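Side-chain contacts in prophage lambdalm01, antigen B (Listeria monocytogenes, PDB 4ACV), which probably acts as a phage tail terminator protein, the kind of protein that closes the end of a growing tail tube as a ring of subunits: residues Ile62-Tyr65 with Gln69-Ala72; Met76-Ile81 with Thr115-Ser120; Met83-Ile86 with Lys92-Ala95. All blocks are in the same frame, centred on the assembly; numbering follows the deposited sequence.

Interaction 1 of 3, residues Ile62-Tyr65 with Gln69-Ala72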
loop_
_atom_site.group_PDB
_atom_site.type_symbol
_atom_site.label_atom_id
_atom_site.label_comp_id
_atom_site.label_asym_id
_atom_site.label_seq_id
_atom_site.Cartn_x
_atom_site.Cartn_y
_atom_site.Cartn_z
ATOM N N ILE B 62 -8.296 -3.709 20.580
ATOM C CA ILE B 62 -8.572 -3.114 21.876
ATOM C C ILE B 62 -7.569 -2.009 22.151
ATOM O O ILE B 62 -6.363 -2.248 22.127
ATOM C CB ILE B 62 -8.501 -4.141 23.005
ATOM C CG1 ILE B 62 -9.498 -5.268 22.749
ATOM C CG2 ILE B 62 -8.773 -3.463 24.344
ATOM C CD1 ILE B 62 -10.941 -4.800 22.707
ATOM N N HIS B 63 -8.082 -0.802 22.394
ATOM C CA HIS B 63 -7.260 0.348 22.749
ATOM C C HIS B 63 -7.330 0.616 24.240
ATOM O O HIS B 63 -8.373 0.998 24.751
ATOM C CB HIS B 63 -7.712 1.592 21.987
ATOM C CG HIS B 63 -7.500 1.499 20.512
ATOM N ND1 HIS B 63 -6.329 1.891 19.903
ATOM C CD2 HIS B 63 -8.307 1.047 19.520
ATOM C CE1 HIS B 63 -6.427 1.697 18.601
ATOM N NE2 HIS B 63 -7.618 1.186 18.346
ATOM N N HIS B 64 -6.214 0.411 24.927
ATOM C CA HIS B 64 -6.132 0.599 26.375
ATOM C C HIS B 64 -5.212 1.780 26.716
ATOM O O HIS B 64 -3.986 1.660 26.649
ATOM C CB HIS B 64 -5.630 -0.697 27.032
ATOM C CG HIS B 64 -5.793 -0.740 28.520
ATOM N ND1 HIS B 64 -6.989 -0.462 29.151
ATOM C CD2 HIS B 64 -4.919 -1.066 29.505
ATOM C CE1 HIS B 64 -6.840 -0.599 30.457
ATOM N NE2 HIS B 64 -5.594 -0.968 30.698
ATOM N N TYR B 65 -5.812 2.920 27.064
ATOM C CA TYR B 65 -5.058 4.110 27.479
ATOM C C TYR B 65 -5.010 4.229 28.992
ATOM O O TYR B 65 -6.039 4.192 29.655
ATOM C CB TYR B 65 -5.695 5.389 26.938
ATOM C CG TYR B 65 -5.700 5.527 25.445
ATOM C CD1 TYR B 65 -6.677 4.907 24.677
ATOM C CD2 TYR B 65 -4.745 6.305 24.798
ATOM C CE1 TYR B 65 -6.696 5.047 23.294
ATOM C CE2 TYR B 65 -4.756 6.451 23.423
ATOM C CZ TYR B 65 -5.736 5.820 22.673
ATOM O OH TYR B 65 -5.763 5.959 21.300
ATOM N N GLN B 69 2.277 2.478 32.350
ATOM C CA GLN B 69 2.264 1.065 31.996
ATOM C C GLN B 69 1.288 0.268 32.851
ATOM O O GLN B 69 1.244 0.412 34.069
ATOM C CB GLN B 69 3.664 0.457 32.079
ATOM C CG GLN B 69 4.534 0.763 30.880
ATOM C CD GLN B 69 5.962 0.286 31.045
ATOM O OE1 GLN B 69 6.902 1.061 30.886
ATOM N NE2 GLN B 69 6.134 -0.989 31.363
ATOM N N ASP B 70 0.502 -0.571 32.192
ATOM C CA ASP B 70 -0.518 -1.350 32.866
ATOM C C ASP B 70 -0.589 -2.746 32.249
ATOM O O ASP B 70 -1.538 -3.082 31.542
ATOM C CB ASP B 70 -1.869 -0.630 32.776
ATOM C CG ASP B 70 -2.994 -1.410 33.429
ATOM O OD1 ASP B 70 -2.694 -2.332 34.215
ATOM O OD2 ASP B 70 -4.179 -1.104 33.158
ATOM N N LEU B 71 0.438 -3.550 32.509
ATOM C CA LEU B 71 0.496 -4.917 31.993
ATOM C C LEU B 71 -0.597 -5.799 32.590
ATOM O O LEU B 71 -1.166 -6.649 31.896
ATOM C CB LEU B 71 1.865 -5.553 32.268
ATOM C CG LEU B 71 1.960 -7.035 31.862
ATOM C CD1 LEU B 71 2.448 -7.175 30.433
ATOM C CD2 LEU B 71 2.875 -7.800 32.795
ATOM N N ALA B 72 -0.873 -5.608 33.882
ATOM C CA ALA B 72 -1.920 -6.366 34.554
ATOM C C ALA B 72 -3.270 -6.184 33.862
ATOM O O ALA B 72 -3.918 -7.159 33.497
ATOM C CB ALA B 72 -2.012 -5.974 36.027
#

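Interaction 2 of 3, residues Met76-Ile81 with Thr115-Ser120. Unlike the reference sequence in segment 76-81: M76 (reference Lys).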
loop_
_atom_site.group_PDB
_atom_site.type_symbol
_atom_site.label_atom_id
_atom_site.label_comp_id
_atom_site.label_asym_id
_atom_site.label_seq_id
_atom_site.Cartn_x
_atom_site.Cartn_y
_atom_site.Cartn_z
ATOM N N MET B 76 -5.417 -8.727 31.527
ATOM C CA MET B 76 -6.755 -9.096 31.957
ATOM C C MET B 76 -7.667 -9.077 30.732
ATOM O O MET B 76 -8.323 -10.068 30.411
ATOM C CB MET B 76 -7.262 -8.154 33.056
ATOM C CG MET B 76 -8.723 -8.372 33.485
ATOM S SD MET B 76 -9.066 -7.714 35.133
ATOM C CE MET B 76 -10.826 -7.422 35.109
ATOM N N ILE B 77 -7.672 -7.951 30.031
ATOM C CA ILE B 77 -8.514 -7.801 28.863
ATOM C C ILE B 77 -8.176 -8.873 27.845
ATOM O O ILE B 77 -9.054 -9.564 27.326
ATOM C CB ILE B 77 -8.333 -6.409 28.245
ATOM C CG1 ILE B 77 -8.897 -5.341 29.192
ATOM C CG2 ILE B 77 -8.989 -6.354 26.859
ATOM C CD1 ILE B 77 -8.555 -3.901 28.820
ATOM N N ASP B 78 -6.885 -9.005 27.578
ATOM C CA ASP B 78 -6.390 -9.909 26.558
ATOM C C ASP B 78 -6.839 -11.346 26.825
ATOM O O ASP B 78 -7.239 -12.069 25.913
ATOM C CB ASP B 78 -4.870 -9.844 26.536
ATOM C CG ASP B 78 -4.277 -10.504 25.321
ATOM O OD1 ASP B 78 -4.179 -9.828 24.283
ATOM O OD2 ASP B 78 -3.890 -11.689 25.409
ATOM N N THR B 79 -6.770 -11.757 28.084
ATOM C CA THR B 79 -7.102 -13.123 28.456
ATOM C C THR B 79 -8.606 -13.393 28.400
ATOM O O THR B 79 -9.034 -14.463 27.975
ATOM C CB THR B 79 -6.563 -13.453 29.858
ATOM O OG1 THR B 79 -5.134 -13.325 29.858
ATOM C CG2 THR B 79 -6.960 -14.868 30.271
ATOM N N LEU B 80 -9.409 -12.427 28.830
ATOM C CA LEU B 80 -10.854 -12.579 28.754
ATOM C C LEU B 80 -11.323 -12.752 27.307
ATOM O O LEU B 80 -12.109 -13.649 27.008
ATOM C CB LEU B 80 -11.562 -11.398 29.420
ATOM C CG LEU B 80 -11.413 -11.415 30.947
ATOM C CD1 LEU B 80 -11.957 -10.135 31.597
ATOM C CD2 LEU B 80 -12.062 -12.666 31.542
ATOM N N ILE B 81 -10.823 -11.905 26.417
ATOM C CA ILE B 81 -11.205 -11.967 25.014
ATOM C C ILE B 81 -10.853 -13.331 24.398
ATOM O O ILE B 81 -11.656 -13.916 23.669
ATOM C CB ILE B 81 -10.568 -10.814 24.211
ATOM C CG1 ILE B 81 -11.107 -9.462 24.684
ATOM C CG2 ILE B 81 -10.839 -10.979 22.747
ATOM C CD1 ILE B 81 -10.336 -8.275 24.126
ATOM N N THR B 115 -4.106 -3.771 20.991
ATOM C CA THR B 115 -4.049 -5.209 20.773
ATOM C C THR B 115 -5.050 -5.614 19.699
ATOM O O THR B 115 -6.242 -5.356 19.826
ATOM C CB THR B 115 -4.384 -5.967 22.066
ATOM O OG1 THR B 115 -3.458 -5.595 23.096
ATOM C CG2 THR B 115 -4.349 -7.478 21.826
ATOM N N SER B 116 -4.566 -6.263 18.649
ATOM C CA SER B 116 -5.416 -6.605 17.517
ATOM C C SER B 116 -5.784 -8.073 17.466
ATOM O O SER B 116 -4.934 -8.962 17.587
ATOM C CB SER B 116 -4.788 -6.155 16.196
ATOM O OG SER B 116 -4.732 -4.736 16.143
ATOM N N PHE B 117 -7.079 -8.304 17.280
ATOM C CA PHE B 117 -7.649 -9.643 17.232
ATOM C C PHE B 117 -8.325 -9.960 15.913
ATOM O O PHE B 117 -8.806 -9.075 15.190
ATOM C CB PHE B 117 -8.693 -9.808 18.338
ATOM C CG PHE B 117 -8.116 -9.817 19.724
ATOM C CD1 PHE B 117 -7.591 -10.991 20.262
ATOM C CD2 PHE B 117 -8.104 -8.662 20.492
ATOM C CE1 PHE B 117 -7.062 -11.009 21.548
ATOM C CE2 PHE B 117 -7.578 -8.671 21.779
ATOM C CZ PHE B 117 -7.057 -9.847 22.308
ATOM N N GLU B 118 -8.363 -11.247 15.618
ATOM C CA GLU B 118 -9.191 -11.764 14.548
ATOM C C GLU B 118 -10.001 -12.895 15.134
ATOM O O GLU B 118 -9.445 -13.825 15.703
ATOM C CB GLU B 118 -8.339 -12.311 13.412
ATOM C CG GLU B 118 -9.157 -13.013 12.352
ATOM C CD GLU B 118 -8.308 -13.534 11.222
ATOM O OE1 GLU B 118 -7.829 -14.686 11.316
ATOM O OE2 GLU B 118 -8.111 -12.785 10.246
ATOM N N VAL B 119 -11.316 -12.813 15.005
ATOM C CA VAL B 119 -12.161 -13.907 15.444
ATOM C C VAL B 119 -12.866 -14.561 14.273
ATOM O O VAL B 119 -13.311 -13.886 13.352
ATOM C CB VAL B 119 -13.213 -13.466 16.482
ATOM C CG1 VAL B 119 -12.527 -12.939 17.729
ATOM C CG2 VAL B 119 -14.150 -12.439 15.884
ATOM N N SER B 120 -12.948 -15.889 14.326
ATOM C CA SER B 120 -13.696 -16.679 13.362
ATOM C C SER B 120 -15.018 -17.110 13.968
ATOM O O SER B 120 -15.070 -17.684 15.063
ATOM C CB SER B 120 -12.912 -17.919 12.930
ATOM O OG SER B 120 -11.825 -17.565 12.099
HETATM O O HOH W 1 -2.550 -7.797 24.610
#

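Interaction 3 of 3, residues Met83-Ile86 with Lys92-Ala95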
loop_
_atom_site.group_PDB
_atom_site.type_symbol
_atom_site.label_atom_id
_atom_site.label_comp_id
_atom_site.label_asym_id
_atom_site.label_seq_id
_atom_site.Cartn_x
_atom_site.Cartn_y
_atom_site.Cartn_z
ATOM N N MET B 83 -10.700 -16.099 25.975
ATOM C CA MET B 83 -11.552 -17.096 26.621
ATOM C C MET B 83 -12.902 -17.181 25.915
ATOM O O MET B 83 -13.681 -18.086 26.164
ATOM C CB MET B 83 -11.762 -16.751 28.102
ATOM C CG MET B 83 -10.713 -17.324 29.054
ATOM S SD MET B 83 -10.995 -16.899 30.808
ATOM C CE MET B 83 -12.759 -17.172 30.971
ATOM N N GLY B 84 -13.181 -16.226 25.039
ATOM C CA GLY B 84 -14.399 -16.267 24.259
ATOM C C GLY B 84 -15.506 -15.393 24.800
ATOM O O GLY B 84 -15.385 -14.782 25.861
ATOM N N PHE B 85 -16.592 -15.334 24.042
ATOM C CA PHE B 85 -17.763 -14.543 24.388
ATOM C C PHE B 85 -18.963 -15.212 23.732
ATOM O O PHE B 85 -18.826 -15.805 22.666
ATOM C CB PHE B 85 -17.597 -13.100 23.896
ATOM C CG PHE B 85 -16.925 -12.988 22.547
ATOM C CD1 PHE B 85 -15.534 -12.933 22.446
ATOM C CD2 PHE B 85 -17.678 -12.938 21.379
ATOM C CE1 PHE B 85 -14.908 -12.819 21.208
ATOM C CE2 PHE B 85 -17.057 -12.835 20.135
ATOM C CZ PHE B 85 -15.672 -12.774 20.048
ATOM N N ILE B 86 -20.126 -15.150 24.376
ATOM C CA ILE B 86 -21.318 -15.816 23.849
ATOM C C ILE B 86 -21.910 -15.061 22.657
ATOM O O ILE B 86 -21.873 -13.831 22.605
ATOM C CB ILE B 86 -22.408 -16.043 24.932
ATOM C CG1 ILE B 86 -22.758 -14.733 25.643
ATOM C CG2 ILE B 86 -21.958 -17.101 25.943
ATOM C CD1 ILE B 86 -23.707 -13.824 24.881
ATOM N N LYS B 92 -21.355 -19.887 16.160
ATOM C CA LYS B 92 -20.357 -20.483 17.032
ATOM C C LYS B 92 -19.008 -19.787 16.879
ATOM O O LYS B 92 -18.445 -19.713 15.785
ATOM C CB LYS B 92 -20.223 -21.985 16.761
ATOM N N LEU B 93 -18.499 -19.264 17.988
ATOM C CA LEU B 93 -17.177 -18.677 17.987
ATOM C C LEU B 93 -16.172 -19.812 17.849
ATOM O O LEU B 93 -16.048 -20.666 18.727
ATOM C CB LEU B 93 -16.950 -17.889 19.272
ATOM C CG LEU B 93 -15.619 -17.165 19.440
ATOM C CD1 LEU B 93 -15.538 -15.983 18.485
ATOM C CD2 LEU B 93 -15.470 -16.713 20.886
ATOM N N VAL B 94 -15.457 -19.820 16.733
ATOM C CA VAL B 94 -14.577 -20.930 16.397
ATOM C C VAL B 94 -13.147 -20.707 16.881
ATOM O O VAL B 94 -12.453 -21.654 17.227
ATOM C CB VAL B 94 -14.592 -21.198 14.869
ATOM C CG1 VAL B 94 -13.554 -22.236 14.490
ATOM C CG2 VAL B 94 -15.973 -21.639 14.433
ATOM N N ALA B 95 -12.712 -19.457 16.916
ATOM C CA ALA B 95 -11.337 -19.148 17.300
ATOM C C ALA B 95 -11.124 -17.664 17.539
ATOM O O ALA B 95 -11.687 -16.826 16.840
ATOM C CB ALA B 95 -10.368 -19.637 16.240
#

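Interaction 1 of 3, residues Ile62-Tyr65 with Gln69-Ala72
The flat groups that meet are the imidazole of H64 and the carboxylate of D70, and they do so at an edge of the ring. D70 OD2 lies close to the imidazole plane beyond NE2; with the oxygen at the ring edge this is no stack, and the two planes are 47° apart. OD2 is 3.7 Å from H64 CD2 and 3.8 Å from H64 CE1, so the oxygen sits almost symmetrically off the NE2 corner. There the N-H of H64 NE2 is given to D70 OD2 at 2.8 Å, nearly straight with an N-H...O angle of 164°. The donor reaches the oxygen from above the carboxylate plane, not within it.

The backbones stay well apart, with the CA atoms of H64 and D70 separated by 8.8 Å, and the two side chains bridge the interval, meeting at about a right angle. The H64 ring is carried toward the start of helix 71-82 because its CG is anti to the backbone N (chi1 -167°). The other nitrogen, H64 ND1, is hydrogen-bonded to T38 OG1 on the neighbouring strand 37-48. Together with packing against V74 and I77 of the helix, the two polar bonds fix the rotation of the ring.

D70 is the N-cap of helix 71-82, its OD1 accepting the backbone N-H of G73. Its two oxygens therefore divide the work: OD1 caps the first turn of the helix, and OD2 ties that start to strand 55-66. With NE2 as the donor, the carboxylate would probably favour a protonated imidazole, but a neutral ring with its proton on NE2 would make the same bond.

Interaction 2 of 3, residues Met76-Ile81 with Thr115-Ser120
I81 and F117 make the main apolar contact. Methyl CG2 of I81 sits over the middle of one ring face as a CH-pi contact, 3.9 Å from the centroid of F117 and 7° off the ring normal. The other branch of the isoleucine extends over the same face past its CE2 side, with I81 CD1 3.6 Å from F117 CE2. One turn earlier, D78 OD1 comes within 3.5 Å of F117 CZ at a slant and within 3.4 Å of methyl CG2 of T115. A chi1 of -167° swings the D78 carboxylate from the helix flank toward the strand.

A water joins the two polar side chains, donating to D78 OD1 at 2.6 Å and hydrogen-bonded to T115 OG1 at 2.8 Å. The second oxygen, D78 OD2, has weak hydrogen bonds to Q82 and H98. Farther out, V96 packs on both I81 and F117, and an aromatic side chain of a neighbouring subunit rests on T115. The short helix and strand segments run side by side, 2° apart in direction with axes 10.7 Å apart: a helix packed along one face of an antiparallel sheet, as in alpha+beta folds, here probably that of a tail terminator.

Interaction 3 of 3, residues Met83-Ile86 with Lys92-Ala95
L93 faces F85 and G84 with both of its methyls at work. A nearly extended chi1 of -178° turns CG away from the leucine's own N and sends the fork out from the strand into the loop 83-86. CD2 lies over the centre of one face of the F85 ring, 3.9 Å from the centroid and 10° off the normal, a CH-pi contact. CD1 lies above the same face but past its rim, 3.6 Å from F85 CZ. Both branches thus rest on one side of the ring, and the two side chains cross at about a right angle.

CD2 also presses on the loop backbone, 3.6 Å from G84 CA and equally far from F85 N. G84, the residue at which the chain leaves the helix, has positive phi, and its bare CA lets the methyl come this close. F85 keeps its CG between the backbone N and the carbonyl carbon (chi1 39°), a rotamer that brings the ring round to the leucine.

Beyond the pair, A12, V13 and M16 of helix 6-19 pack on F85, while V119 touches both F85 and L93. Strand 92-99 lies antiparallel to strand 110-122, with a classic beta bulge where V94 and A95 both face S120.

In the fold
The three contacts run along the sheet. Interactions 1 and 2 share helix 71-82 and have centres about 13 Å apart; they meet where I62 CG1 lies 3.4 Å from I81 CD1, and where I62 N probably hydrogen-bonds to T115 O at 2.7 Å between neighbouring strands. Interaction 3 follows the other end of that helix, its centre about 10 Å from that of interaction 2, and is joined to it by a probable bond from V94 N to S120 O at 2.7 Å. Interactions 1 and 3, about 22 Å apart between centres, fall on opposite sides of the chain's middle, with the buried interaction 2 between them.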